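Local atomic coordinates of phosphate-binding protein (Homo sapiens, PDB entry 2V3Q), a protein that binds phosphate and belongs to the PstS family of phosphate-transport proteins. Residues 192-197 with 207-212. Numbering follows the deposited sequence.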
loop_
_atom_site.group_PDB
_atom_site.type_symbol
_atom_site.label_atom_id
_atom_site.label_comp_id
_atom_site.label_asym_id
_atom_site.label_seq_id
_atom_site.Cartn_x
_atom_site.Cartn_y
_atom_site.Cartn_z
ATOM N N ASP A 192 7.797 9.174 5.653
ATOM C CA ASP A 192 8.594 10.397 5.757
ATOM C C ASP A 192 9.971 10.116 6.411
ATOM O O ASP A 192 11.000 10.642 5.944
ATOM C CB ASP A 192 7.844 11.521 6.501
ATOM C CG ASP A 192 7.357 11.114 7.886
ATOM O OD1 ASP A 192 7.670 10.000 8.401
ATOM O OD2 ASP A 192 6.654 11.952 8.531
ATOM N N GLY A 193 10.002 9.273 7.425
ATOM C CA GLY A 193 11.304 8.961 8.114
ATOM C C GLY A 193 12.269 8.240 7.168
ATOM O O GLY A 193 13.497 8.458 7.205
ATOM N N VAL A 194 11.712 7.318 6.373
ATOM C CA VAL A 194 12.484 6.640 5.352
ATOM C C VAL A 194 13.090 7.663 4.368
ATOM O O VAL A 194 14.274 7.587 4.047
ATOM C CB VAL A 194 11.698 5.490 4.657
ATOM C CG1 VAL A 194 12.360 5.073 3.274
ATOM C CG2 VAL A 194 11.627 4.228 5.588
ATOM N N MET A 195 12.307 8.588 3.828
ATOM C CA MET A 195 12.884 9.489 2.854
ATOM C C MET A 195 13.875 10.421 3.488
ATOM O O MET A 195 14.853 10.835 2.846
ATOM C CB MET A 195 11.780 10.330 2.178
ATOM C CG MET A 195 11.137 9.641 1.038
ATOM S SD MET A 195 12.248 8.841 -0.192
ATOM C CE MET A 195 12.970 10.100 -1.211
ATOM N N ALA A 196 13.624 10.831 4.731
ATOM C CA ALA A 196 14.589 11.701 5.427
ATOM C C ALA A 196 15.940 10.934 5.582
ATOM O O ALA A 196 17.011 11.535 5.412
ATOM C CB ALA A 196 14.038 12.164 6.775
ATOM N N ALA A 197 15.897 9.631 5.908
ATOM C CA ALA A 197 17.159 8.847 5.977
ATOM C C ALA A 197 17.783 8.784 4.577
ATOM O O ALA A 197 19.013 8.871 4.431
ATOM C CB ALA A 197 16.861 7.389 6.443
ATOM N N ARG A 207 22.746 5.038 -0.130
ATOM C CA ARG A 207 21.488 4.497 0.450
ATOM C C ARG A 207 20.429 4.207 -0.633
ATOM O O ARG A 207 20.372 4.874 -1.682
ATOM C CB ARG A 207 20.894 5.531 1.426
ATOM C CG ARG A 207 21.582 5.350 2.799
ATOM C CD ARG A 207 21.075 6.396 3.876
ATOM N NE ARG A 207 21.862 6.158 5.104
ATOM C CZ ARG A 207 21.545 6.687 6.293
ATOM N NH1 ARG A 207 20.518 7.554 6.453
ATOM N NH2 ARG A 207 22.301 6.380 7.335
ATOM N N ILE A 208 19.615 3.197 -0.372
ATOM C CA ILE A 208 18.577 2.795 -1.323
ATOM C C ILE A 208 17.421 2.327 -0.432
ATOM O O ILE A 208 17.669 1.841 0.693
ATOM C CB ILE A 208 19.075 1.644 -2.247
ATOM C CG1 ILE A 208 18.016 1.305 -3.316
ATOM C CG2 ILE A 208 19.473 0.308 -1.448
ATOM C CD1 ILE A 208 18.648 0.516 -4.646
ATOM N N THR A 209 16.205 2.463 -0.917
ATOM C CA THR A 209 15.063 1.987 -0.106
ATOM C C THR A 209 13.900 1.561 -0.997
ATOM O O THR A 209 14.010 1.538 -2.260
ATOM C CB THR A 209 14.637 3.018 0.946
ATOM O OG1 THR A 209 13.729 2.421 1.891
ATOM C CG2 THR A 209 13.922 4.255 0.224
ATOM N N TYR A 210 12.766 1.232 -0.353
ATOM C CA TYR A 210 11.497 0.899 -1.047
ATOM C C TYR A 210 10.470 1.799 -0.391
ATOM O O TYR A 210 10.513 2.000 0.838
ATOM C CB TYR A 210 11.155 -0.620 -0.851
ATOM C CG TYR A 210 10.990 -1.043 0.596
ATOM C CD1 TYR A 210 9.698 -1.045 1.210
ATOM C CD2 TYR A 210 12.118 -1.407 1.382
ATOM C CE1 TYR A 210 9.543 -1.432 2.540
ATOM C CE2 TYR A 210 11.936 -1.811 2.735
ATOM C CZ TYR A 210 10.664 -1.736 3.292
ATOM O OH TYR A 210 10.545 -2.035 4.603
ATOM N N ILE A 211 9.570 2.393 -1.170
ATOM C CA ILE A 211 8.684 3.425 -0.609
ATOM C C ILE A 211 7.499 3.720 -1.524
ATOM O O ILE A 211 7.551 3.505 -2.776
ATOM C CB ILE A 211 9.485 4.762 -0.429
ATOM C CG1 ILE A 211 8.805 5.628 0.657
ATOM C CG2 ILE A 211 9.787 5.452 -1.779
ATOM C CD1 ILE A 211 9.721 6.719 1.210
ATOM N N SER A 212 6.444 4.242 -0.923
ATOM C CA SER A 212 5.385 4.926 -1.701
ATOM C C SER A 212 5.883 5.820 -2.843
ATOM O O SER A 212 6.767 6.650 -2.660
ATOM C CB SER A 212 4.543 5.789 -0.719
ATOM O OG SER A 212 3.554 6.513 -1.453
#
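In a beta-alpha-beta crossover, Val-194, Met-195 and Ala-197 of helix 190-199 pack on Arg-207, Thr-209 and Ile-211 of the returning chain. At the Arg-207 end the contact is polar: the side chain runs extended from CG to NE and brings NH1 to the backbone O of Ala-197, 2.8 Å away, in the last turn of the helix. The bond is fairly straight at the hydrogen (161°), and the oxygen lies near the guanidinium plane, yet NH1 approaches tilted 34° from the carbonyl plane. CD of Arg-207 also rests 3.3 Å from that oxygen, while NE bonds Gln-136 OE1. A leucine in place of Arg-207 would probably leave the Ala-197 carbonyl without the NH1 donor and Gln-136 OE1 without NE.

The crossover starts from strand 186-188 and ends in strand 207-208, which are parallel and separated in the sheet by strand 136-140, so the helix spans the middle strand. Val-194 turns CG1 anti to its amide nitrogen (chi1 162°), directing that methyl at Thr-209, 3.3 Å from OG1 and 3.5 Å from CG2. Thr-209 OG1 is hydrogen-bonded to Val-138 O, and the Val-194 methyl simply packs against it. Beyond the strand, Ile-211 CD1 reaches Val-194 CG1 at 3.7 Å and pushes against Met-195; the Ile-211 and Met-195 side chains cross at about a right angle. Ile-211 CD1 sits 3.6 Å from Met-195 SD and a tight 3.3 Å from Met-195 CG, with Phe-215 also touching the methionine.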